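Local coordinates for protein PHO85 cyclin-10 (Saccharomyces cerevisiae, PDB 4KRD) that partners the cyclin-dependent kinase PHO85 as its cyclin, forming a holoenzyme that phosphorylates and negatively regulates glycogen synthase GSY2 and so restrains glycogen accumulation, at residues V141-K146 and V174-C179; F43-E48 and L197-L202; D93-Q98 and F151-E156. One frame throughout, in Å; residues are numbered along the deposited sequence.

Contact 1 (V141-K146 and V174-C179)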
loop_
_atom_site.group_PDB
_atom_site.type_symbol
_atom_site.label_atom_id
_atom_site.label_comp_id
_atom_site.label_asym_id
_atom_site.label_seq_id
_atom_site.Cartn_x
_atom_site.Cartn_y
_atom_site.Cartn_z
ATOM N N VAL B 141 -4.927 -16.604 -5.017
ATOM C CA VAL B 141 -5.097 -16.642 -3.573
ATOM C C VAL B 141 -3.873 -16.051 -2.882
ATOM O O VAL B 141 -4.018 -15.276 -1.961
ATOM C CB VAL B 141 -5.387 -18.057 -3.031
ATOM C CG1 VAL B 141 -5.285 -18.078 -1.498
ATOM C CG2 VAL B 141 -6.774 -18.532 -3.508
ATOM N N ARG B 142 -2.680 -16.413 -3.339
ATOM C CA ARG B 142 -1.453 -15.996 -2.663
ATOM C C ARG B 142 -1.257 -14.495 -2.780
ATOM O O ARG B 142 -0.956 -13.818 -1.796
ATOM C CB ARG B 142 -0.237 -16.767 -3.210
ATOM C CG ARG B 142 1.106 -16.369 -2.575
ATOM C CD ARG B 142 1.140 -16.648 -1.067
ATOM N NE ARG B 142 2.507 -16.599 -0.540
ATOM C CZ ARG B 142 2.809 -16.676 0.749
ATOM N NH1 ARG B 142 1.838 -16.799 1.643
ATOM N NH2 ARG B 142 4.071 -16.623 1.143
ATOM N N LEU B 143 -1.457 -13.966 -3.983
ATOM C CA LEU B 143 -1.309 -12.537 -4.234
ATOM C C LEU B 143 -2.348 -11.767 -3.425
ATOM O O LEU B 143 -2.064 -10.718 -2.844
ATOM C CB LEU B 143 -1.465 -12.258 -5.741
ATOM C CG LEU B 143 -0.651 -11.126 -6.362
ATOM C CD1 LEU B 143 0.758 -11.109 -5.787
ATOM C CD2 LEU B 143 -0.608 -11.250 -7.895
ATOM N N SER B 144 -3.561 -12.307 -3.382
ATOM C CA SER B 144 -4.642 -11.697 -2.631
ATOM C C SER B 144 -4.288 -11.508 -1.153
ATOM O O SER B 144 -4.491 -10.421 -0.596
ATOM C CB SER B 144 -5.934 -12.524 -2.766
ATOM O OG SER B 144 -6.904 -12.038 -1.858
ATOM N N THR B 145 -3.761 -12.554 -0.515
ATOM C CA THR B 145 -3.396 -12.451 0.894
ATOM C C THR B 145 -2.317 -11.383 1.120
ATOM O O THR B 145 -2.348 -10.676 2.122
ATOM C CB THR B 145 -2.910 -13.798 1.511
ATOM O OG1 THR B 145 -1.690 -14.214 0.886
ATOM C CG2 THR B 145 -3.984 -14.887 1.384
ATOM N N LYS B 146 -1.389 -11.258 0.176
ATOM C CA LYS B 146 -0.295 -10.292 0.299
ATOM C C LYS B 146 -0.750 -8.844 0.059
ATOM O O LYS B 146 -0.159 -7.907 0.590
ATOM C CB LYS B 146 0.857 -10.670 -0.640
ATOM C CG LYS B 146 1.653 -11.860 -0.149
ATOM C CD LYS B 146 2.930 -12.108 -0.930
ATOM C CE LYS B 146 3.748 -13.225 -0.277
ATOM N NZ LYS B 146 5.005 -13.526 -1.004
ATOM N N VAL B 174 4.704 -13.999 -9.239
ATOM C CA VAL B 174 5.240 -12.961 -10.101
ATOM C C VAL B 174 4.573 -12.978 -11.473
ATOM O O VAL B 174 4.351 -11.935 -12.061
ATOM C CB VAL B 174 6.765 -13.095 -10.264
ATOM C CG1 VAL B 174 7.281 -12.103 -11.293
ATOM C CG2 VAL B 174 7.460 -12.891 -8.929
ATOM N N SER B 175 4.267 -14.166 -11.982
ATOM C CA SER B 175 3.599 -14.270 -13.271
ATOM C C SER B 175 2.239 -13.569 -13.245
ATOM O O SER B 175 1.899 -12.840 -14.171
ATOM C CB SER B 175 3.425 -15.739 -13.680
ATOM O OG SER B 175 4.686 -16.366 -13.855
ATOM N N LEU B 176 1.458 -13.794 -12.192
ATOM C CA LEU B 176 0.138 -13.178 -12.128
ATOM C C LEU B 176 0.324 -11.673 -11.940
ATOM O O LEU B 176 -0.317 -10.866 -12.599
ATOM C CB LEU B 176 -0.695 -13.765 -10.991
ATOM C CG LEU B 176 -2.047 -13.092 -10.780
ATOM C CD1 LEU B 176 -2.873 -13.157 -12.086
ATOM C CD2 LEU B 176 -2.789 -13.705 -9.618
ATOM N N LEU B 177 1.238 -11.304 -11.051
ATOM C CA LEU B 177 1.511 -9.884 -10.810
ATOM C C LEU B 177 1.880 -9.139 -12.108
ATOM O O LEU B 177 1.275 -8.109 -12.443
ATOM C CB LEU B 177 2.605 -9.744 -9.736
ATOM C CG LEU B 177 3.002 -8.320 -9.329
ATOM C CD1 LEU B 177 1.850 -7.629 -8.663
ATOM C CD2 LEU B 177 4.227 -8.356 -8.405
ATOM N N ILE B 178 2.853 -9.662 -12.854
ATOM C CA ILE B 178 3.207 -9.083 -14.154
ATOM C C ILE B 178 1.986 -9.020 -15.083
ATOM O O ILE B 178 1.765 -8.016 -15.750
ATOM C CB ILE B 178 4.363 -9.850 -14.866
ATOM C CG1 ILE B 178 5.663 -9.799 -14.040
ATOM C CG2 ILE B 178 4.634 -9.252 -16.239
ATOM C CD1 ILE B 178 6.221 -8.401 -13.839
ATOM N N CYS B 179 1.192 -10.091 -15.120
ATOM C CA CYS B 179 0.023 -10.131 -16.010
ATOM C C CYS B 179 -1.101 -9.131 -15.691
ATOM O O CYS B 179 -1.832 -8.736 -16.592
ATOM C CB CYS B 179 -0.530 -11.562 -16.133
ATOM S SG CYS B 179 0.575 -12.663 -17.062
#

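Contact 2 (F43-E48 and L197-L202)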
loop_
_atom_site.group_PDB
_atom_site.type_symbol
_atom_site.label_atom_id
_atom_site.label_comp_id
_atom_site.label_asym_id
_atom_site.label_seq_id
_atom_site.Cartn_x
_atom_site.Cartn_y
_atom_site.Cartn_z
ATOM N N PHE B 43 -15.961 -17.542 -6.638
ATOM C CA PHE B 43 -14.627 -17.686 -7.192
ATOM C C PHE B 43 -14.642 -18.822 -8.216
ATOM O O PHE B 43 -14.288 -18.639 -9.381
ATOM C CB PHE B 43 -13.659 -17.982 -6.037
ATOM C CG PHE B 43 -12.198 -17.959 -6.412
ATOM C CD1 PHE B 43 -11.753 -17.296 -7.544
ATOM C CD2 PHE B 43 -11.262 -18.583 -5.592
ATOM C CE1 PHE B 43 -10.402 -17.265 -7.865
ATOM C CE2 PHE B 43 -9.910 -18.561 -5.903
ATOM C CZ PHE B 43 -9.483 -17.908 -7.053
ATOM N N LYS B 44 -15.067 -19.999 -7.774
ATOM C CA LYS B 44 -15.189 -21.161 -8.657
ATOM C C LYS B 44 -16.085 -20.895 -9.864
ATOM O O LYS B 44 -15.740 -21.241 -10.993
ATOM C CB LYS B 44 -15.704 -22.366 -7.866
ATOM N N GLU B 45 -17.228 -20.262 -9.636
ATOM C CA GLU B 45 -18.184 -20.048 -10.727
ATOM C C GLU B 45 -17.661 -19.044 -11.759
ATOM O O GLU B 45 -17.929 -19.171 -12.957
ATOM C CB GLU B 45 -19.546 -19.621 -10.174
ATOM C CG GLU B 45 -20.673 -19.718 -11.188
ATOM C CD GLU B 45 -21.992 -19.209 -10.637
ATOM O OE1 GLU B 45 -22.043 -18.882 -9.435
ATOM O OE2 GLU B 45 -22.976 -19.132 -11.404
ATOM N N THR B 46 -16.896 -18.055 -11.299
ATOM C CA THR B 46 -16.257 -17.102 -12.208
ATOM C C THR B 46 -15.302 -17.841 -13.129
ATOM O O THR B 46 -15.273 -17.604 -14.340
ATOM C CB THR B 46 -15.488 -16.002 -11.432
ATOM O OG1 THR B 46 -16.395 -15.268 -10.599
ATOM C CG2 THR B 46 -14.801 -15.034 -12.390
ATOM N N ILE B 47 -14.518 -18.744 -12.552
ATOM C CA ILE B 47 -13.622 -19.570 -13.351
ATOM C C ILE B 47 -14.398 -20.407 -14.383
ATOM O O ILE B 47 -14.045 -20.452 -15.561
ATOM C CB ILE B 47 -12.770 -20.495 -12.479
ATOM C CG1 ILE B 47 -11.767 -19.661 -11.672
ATOM C CG2 ILE B 47 -12.038 -21.491 -13.374
ATOM C CD1 ILE B 47 -11.226 -20.357 -10.424
ATOM N N GLU B 48 -15.467 -21.055 -13.940
ATOM C CA GLU B 48 -16.265 -21.861 -14.862
ATOM C C GLU B 48 -16.817 -21.044 -16.019
ATOM O O GLU B 48 -16.813 -21.510 -17.152
ATOM C CB GLU B 48 -17.376 -22.604 -14.121
ATOM C CG GLU B 48 -16.823 -23.694 -13.219
ATOM C CD GLU B 48 -17.869 -24.305 -12.304
ATOM O OE1 GLU B 48 -19.079 -24.009 -12.488
ATOM O OE2 GLU B 48 -17.472 -25.081 -11.399
ATOM N N LEU B 197 -20.695 -8.592 -8.652
ATOM C CA LEU B 197 -21.481 -7.967 -9.710
ATOM C C LEU B 197 -21.072 -8.438 -11.117
ATOM O O LEU B 197 -21.929 -8.616 -11.993
ATOM C CB LEU B 197 -21.439 -6.437 -9.593
ATOM C CG LEU B 197 -21.857 -5.879 -8.221
ATOM C CD1 LEU B 197 -21.754 -4.358 -8.177
ATOM C CD2 LEU B 197 -23.263 -6.331 -7.830
ATOM N N LEU B 198 -19.776 -8.656 -11.341
ATOM C CA LEU B 198 -19.321 -9.159 -12.646
ATOM C C LEU B 198 -19.756 -10.605 -12.887
ATOM O O LEU B 198 -20.036 -11.001 -14.018
ATOM C CB LEU B 198 -17.797 -9.039 -12.793
ATOM C CG LEU B 198 -17.234 -7.614 -12.812
ATOM C CD1 LEU B 198 -15.727 -7.609 -12.569
ATOM C CD2 LEU B 198 -17.580 -6.906 -14.121
ATOM N N LEU B 199 -19.779 -11.394 -11.821
ATOM C CA LEU B 199 -20.229 -12.775 -11.897
ATOM C C LEU B 199 -21.706 -12.826 -12.281
ATOM O O LEU B 199 -22.118 -13.653 -13.094
ATOM C CB LEU B 199 -20.028 -13.457 -10.548
ATOM C CG LEU B 199 -20.705 -14.810 -10.380
ATOM C CD1 LEU B 199 -20.137 -15.798 -11.386
ATOM C CD2 LEU B 199 -20.544 -15.320 -8.959
ATOM N N ASN B 200 -22.500 -11.940 -11.685
ATOM C CA ASN B 200 -23.917 -11.838 -12.034
ATOM C C ASN B 200 -24.103 -11.465 -13.499
ATOM O O ASN B 200 -24.926 -12.061 -14.201
ATOM C CB ASN B 200 -24.654 -10.853 -11.110
ATOM C CG ASN B 200 -24.814 -11.393 -9.695
ATOM O OD1 ASN B 200 -24.539 -12.561 -9.428
ATOM N ND2 ASN B 200 -25.266 -10.547 -8.787
ATOM N N GLU B 201 -23.326 -10.493 -13.968
ATOM C CA GLU B 201 -23.389 -10.083 -15.368
ATOM C C GLU B 201 -23.001 -11.218 -16.326
ATOM O O GLU B 201 -23.675 -11.447 -17.326
ATOM C CB GLU B 201 -22.533 -8.832 -15.610
ATOM C CG GLU B 201 -22.716 -8.193 -16.987
ATOM C CD GLU B 201 -21.983 -6.869 -17.120
ATOM O OE1 GLU B 201 -21.342 -6.445 -16.135
ATOM O OE2 GLU B 201 -22.041 -6.257 -18.206
ATOM N N LEU B 202 -21.927 -11.937 -16.018
ATOM C CA LEU B 202 -21.512 -13.062 -16.858
ATOM C C LEU B 202 -22.581 -14.144 -16.852
ATOM O O LEU B 202 -22.962 -14.690 -17.893
ATOM C CB LEU B 202 -20.223 -13.667 -16.327
ATOM C CG LEU B 202 -18.933 -12.912 -16.616
ATOM C CD1 LEU B 202 -17.805 -13.490 -15.773
ATOM C CD2 LEU B 202 -18.628 -13.006 -18.093
#

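Contact 3 (D93-Q98 and F151-E156)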
loop_
_atom_site.group_PDB
_atom_site.type_symbol
_atom_site.label_atom_id
_atom_site.label_comp_id
_atom_site.label_asym_id
_atom_site.label_seq_id
_atom_site.Cartn_x
_atom_site.Cartn_y
_atom_site.Cartn_z
ATOM N N ASP B 93 -9.412 -25.054 4.387
ATOM C CA ASP B 93 -9.303 -25.911 5.568
ATOM C C ASP B 93 -7.966 -25.696 6.265
ATOM O O ASP B 93 -7.883 -25.681 7.500
ATOM C CB ASP B 93 -9.440 -27.388 5.179
ATOM C CG ASP B 93 -10.882 -27.800 4.942
ATOM O OD1 ASP B 93 -11.794 -27.088 5.423
ATOM O OD2 ASP B 93 -11.099 -28.838 4.277
ATOM N N LYS B 94 -6.922 -25.521 5.459
ATOM C CA LYS B 94 -5.560 -25.360 5.951
ATOM C C LYS B 94 -5.216 -23.915 6.334
ATOM O O LYS B 94 -4.384 -23.678 7.214
ATOM C CB LYS B 94 -4.572 -25.848 4.889
ATOM C CG LYS B 94 -4.720 -27.308 4.506
ATOM C CD LYS B 94 -4.141 -28.233 5.572
ATOM C CE LYS B 94 -4.003 -29.663 5.050
ATOM N NZ LYS B 94 -3.398 -30.584 6.058
ATOM N N CYS B 95 -5.850 -22.946 5.682
ATOM C CA CYS B 95 -5.454 -21.546 5.854
ATOM C C CYS B 95 -6.447 -20.693 6.621
ATOM O O CYS B 95 -6.065 -19.705 7.225
ATOM C CB CYS B 95 -5.186 -20.894 4.501
ATOM S SG CYS B 95 -3.837 -21.610 3.619
ATOM N N GLU B 96 -7.725 -21.057 6.577
ATOM C CA GLU B 96 -8.746 -20.316 7.318
ATOM C C GLU B 96 -8.724 -18.809 7.034
ATOM O O GLU B 96 -8.579 -17.982 7.940
ATOM C CB GLU B 96 -8.632 -20.604 8.820
ATOM C CG GLU B 96 -8.928 -22.059 9.184
ATOM C CD GLU B 96 -8.667 -22.365 10.659
ATOM O OE1 GLU B 96 -8.595 -21.416 11.474
ATOM O OE2 GLU B 96 -8.532 -23.562 10.998
ATOM N N TYR B 97 -8.895 -18.456 5.764
ATOM C CA TYR B 97 -8.921 -17.053 5.364
ATOM C C TYR B 97 -10.309 -16.450 5.501
ATOM O O TYR B 97 -11.310 -17.168 5.522
ATOM C CB TYR B 97 -8.454 -16.904 3.911
ATOM C CG TYR B 97 -6.995 -17.215 3.702
ATOM C CD1 TYR B 97 -6.017 -16.607 4.474
ATOM C CD2 TYR B 97 -6.590 -18.107 2.716
ATOM C CE1 TYR B 97 -4.674 -16.885 4.280
ATOM C CE2 TYR B 97 -5.253 -18.390 2.513
ATOM C CZ TYR B 97 -4.301 -17.780 3.299
ATOM O OH TYR B 97 -2.969 -18.066 3.102
ATOM N N GLN B 98 -10.346 -15.124 5.583
ATOM C CA GLN B 98 -11.572 -14.335 5.536
ATOM C C GLN B 98 -12.133 -14.351 4.135
ATOM O O GLN B 98 -11.400 -14.596 3.185
ATOM C CB GLN B 98 -11.256 -12.886 5.894
ATOM C CG GLN B 98 -10.946 -12.667 7.355
ATOM C CD GLN B 98 -12.188 -12.754 8.217
ATOM O OE1 GLN B 98 -12.435 -13.770 8.870
ATOM N NE2 GLN B 98 -12.987 -11.689 8.212
ATOM N N PHE B 151 -0.052 -9.989 8.052
ATOM C CA PHE B 151 0.627 -11.260 8.257
ATOM C C PHE B 151 0.036 -12.319 7.327
ATOM O O PHE B 151 -1.180 -12.490 7.262
ATOM C CB PHE B 151 0.553 -11.695 9.728
ATOM C CG PHE B 151 1.264 -10.755 10.670
ATOM C CD1 PHE B 151 2.644 -10.799 10.809
ATOM C CD2 PHE B 151 0.554 -9.820 11.401
ATOM C CE1 PHE B 151 3.306 -9.930 11.675
ATOM C CE2 PHE B 151 1.207 -8.951 12.267
ATOM C CZ PHE B 151 2.586 -9.005 12.400
ATOM N N VAL B 152 0.903 -12.995 6.582
ATOM C CA VAL B 152 0.468 -14.091 5.737
ATOM C C VAL B 152 1.222 -15.346 6.117
ATOM O O VAL B 152 2.269 -15.277 6.757
ATOM C CB VAL B 152 0.676 -13.799 4.234
ATOM C CG1 VAL B 152 -0.152 -12.598 3.817
ATOM C CG2 VAL B 152 2.154 -13.593 3.923
ATOM N N HIS B 153 0.676 -16.489 5.726
ATOM C CA HIS B 153 1.352 -17.761 5.917
ATOM C C HIS B 153 2.734 -17.746 5.290
ATOM O O HIS B 153 2.978 -17.053 4.296
ATOM C CB HIS B 153 0.512 -18.897 5.328
ATOM C CG HIS B 153 -0.805 -19.072 6.014
ATOM N ND1 HIS B 153 -0.917 -19.625 7.274
ATOM C CD2 HIS B 153 -2.060 -18.740 5.634
ATOM C CE1 HIS B 153 -2.188 -19.634 7.634
ATOM N NE2 HIS B 153 -2.903 -19.107 6.655
ATOM N N SER B 154 3.641 -18.517 5.873
ATOM C CA SER B 154 4.996 -18.604 5.357
ATOM C C SER B 154 4.984 -19.171 3.943
ATOM O O SER B 154 4.071 -19.906 3.563
ATOM C CB SER B 154 5.856 -19.490 6.259
ATOM O OG SER B 154 5.334 -20.807 6.287
ATOM N N HIS B 155 6.005 -18.829 3.171
ATOM C CA HIS B 155 6.135 -19.349 1.821
ATOM C C HIS B 155 6.192 -20.876 1.857
ATOM O O HIS B 155 5.670 -21.551 0.970
ATOM C CB HIS B 155 7.395 -18.784 1.172
ATOM C CG HIS B 155 7.335 -18.737 -0.320
ATOM N ND1 HIS B 155 8.114 -19.540 -1.122
ATOM C CD2 HIS B 155 6.580 -17.987 -1.156
ATOM C CE1 HIS B 155 7.851 -19.279 -2.389
ATOM N NE2 HIS B 155 6.924 -18.338 -2.437
ATOM N N GLU B 156 6.831 -21.411 2.894
ATOM C CA GLU B 156 6.939 -22.853 3.079
ATOM C C GLU B 156 5.565 -23.479 3.306
ATOM O O GLU B 156 5.171 -24.400 2.599
ATOM C CB GLU B 156 7.858 -23.160 4.264
ATOM C CG GLU B 156 8.212 -24.628 4.426
ATOM C CD GLU B 156 9.338 -24.837 5.422
ATOM O OE1 GLU B 156 9.473 -23.999 6.335
ATOM O OE2 GLU B 156 10.089 -25.830 5.289
#

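Contact 1 (V141-K146 and V174-C179)
Leu143 reaches across to Leu176 and Leu177 with a single methyl, CD2, and this one branch makes every close approach between 141-146 and 174-179. Ahead of those two leucines, Ser175 turns its hydroxyl elsewhere, to Lys171 O and the side chains of Glu70 and Asn73. Leu176 points at the opposing helix, and its CG, anti to the backbone N (chi1 175°), lies toward Leu143. The methyl of Leu143 settles against the fork of Leu176: Leu143 CD2 is 3.7 Å from Leu176 CG and equally 3.7 Å from Leu176 CD2, the two side chains crossing obliquely. Leucine suits such a fully buried, apolar site between helices, since its flexible branched end can be turned to meet the surface opposite. Helices 130-148 and 166-180 are elements of the cyclin-box fold, and both pack on helix 99-113; Leu176 itself also touches Leu112 there. At Leu177 the contact moves onto the backbone. Leu143 CD2 lies 3.7 Å from Leu177 N and 4.0 Å from Leu177 CB, so the methyl rests on the main chain between the two leucines. Leu177 and Leu143 also each pack on an apolar side chain of the partner protein chain, probably the kinase. Back on 141-146, Lys146 CE lies over one face of the Arg142 guanidinium, and both cations are drawn to Glu173 OE2.

Contact 2 (F43-E48 and L197-L202)
Glu45 and Thr46 receive Leu199 where the first long helix of the chain, 36-54, packs against the last, 189-203, so that the first and last helices of this cyclin chain lie side by side. The helices come close: Thr46 CA and Leu199 CA are 5.9 Å apart, an approach that threonine's short side chain permits. Leu199 projects at the other helix with CG anti to its backbone N (chi1 168°), and its two methyls divide the work. CD1 lies 3.9 Å from Thr46 OG1 and 4.0 Å from Thr46 N, resting beside the backbone as well as the hydroxyl. The same methyl lies 4.0 Å from Glu45 CG, along the aliphatic part of the glutamate. The other methyl, CD2, lies 3.9 Å from Glu45 OE1. Glu45 is extended beyond CG and crosses the leucine at about a right angle, so its CH2 groups offer an apolar flank while the carboxylate continues on to a salt bridge with Arg203, one turn beyond Leu199. The threonine hydroxyl, which faces an apolar methyl, is satisfied by Asn42 O in the preceding turn, because chi1 of -61° places OG1 beside the backbone N. Both polar groups can therefore border a leucine in a largely buried seam. Leu199 also touches Asn42 and Leu49 of helix 36-54. Around the pair, Thr46 packs on Thr106 and Ile109 of helix 99-113, Phe43 and Ile47 turn to helix 130-148, and Leu198 and Leu202 rest on Leu122 of strand 122-124.

Contact 3 (D93-Q98 and F151-E156)
His153 lies against Cys95 and Tyr97, joining two connections of the cyclin-box fold: the turn that leads from helix 84-95 into helix 99-113, and the loop that leads into helix 155-162. From CB, which points at the other segment, the side chain continues with CG anti to the carbonyl carbon (chi1 -64°), and this carries the imidazole up to both Cys95 and Tyr97. The CD2 side of the imidazole comes next to the tyrosine, though the fine detail of that approach is doubtful; the two rings meet obliquely, with centroids 5.3 Å apart and planes at 65°. Cys95 SG sits obliquely over the imidazole, 4.4 Å from its centroid, and is 3.9 Å from His153 CD2. A cysteine suits this buried place: it is small, its CB lies over one face of the Tyr97 ring, and its soft sulfur packs well against an aromatic group. CE1 of His153 is 3.9 Å from Cys95 O. The helix ends here, as Glu96 takes a positive phi, and a carbonyl in the last turn is well placed to accept a bond from a side chain. Tyr157 also brings its ring against His153 and bonds to Lys94 O, while Ser154 N-caps helix 155-162 through Tyr157 N. At the tip, His153 NE2 lies 3.6 Å from Cys95 CB and donates to Cys95 O at 3.3 Å, with an angle of 152° at the hydrogen; the oxygen lies close to the imidazole plane, and the donor lies in the carbonyl plane on a lone pair.

Overall arrangement
Along the chain, contact 2 closes the longest loop, from helix 36-54 to helix 189-203, and encloses the other two, whose segments alternate: 93-98, 141-146, 151-156, then 174-179. Contacts 1 and 2 lie on opposite sides of the chain's centre, their centres about 19 Å apart, yet they are bridged by Val141 packing on Phe43. Contacts 1 and 3, about 15 Å apart between centres, are tied by Arg142 NH1, probably bonded to His153 O, and by Thr145 against Tyr97. Helix 130-148, carrying Val141, Arg142 and Thr145, thus touches both other contacts. Contacts 2 and 3, with centres about 24 Å and nearest atoms about 9 Å apart, do not touch. The partner protein chain reaches contacts 1 and 3 but not the segments of contact 2.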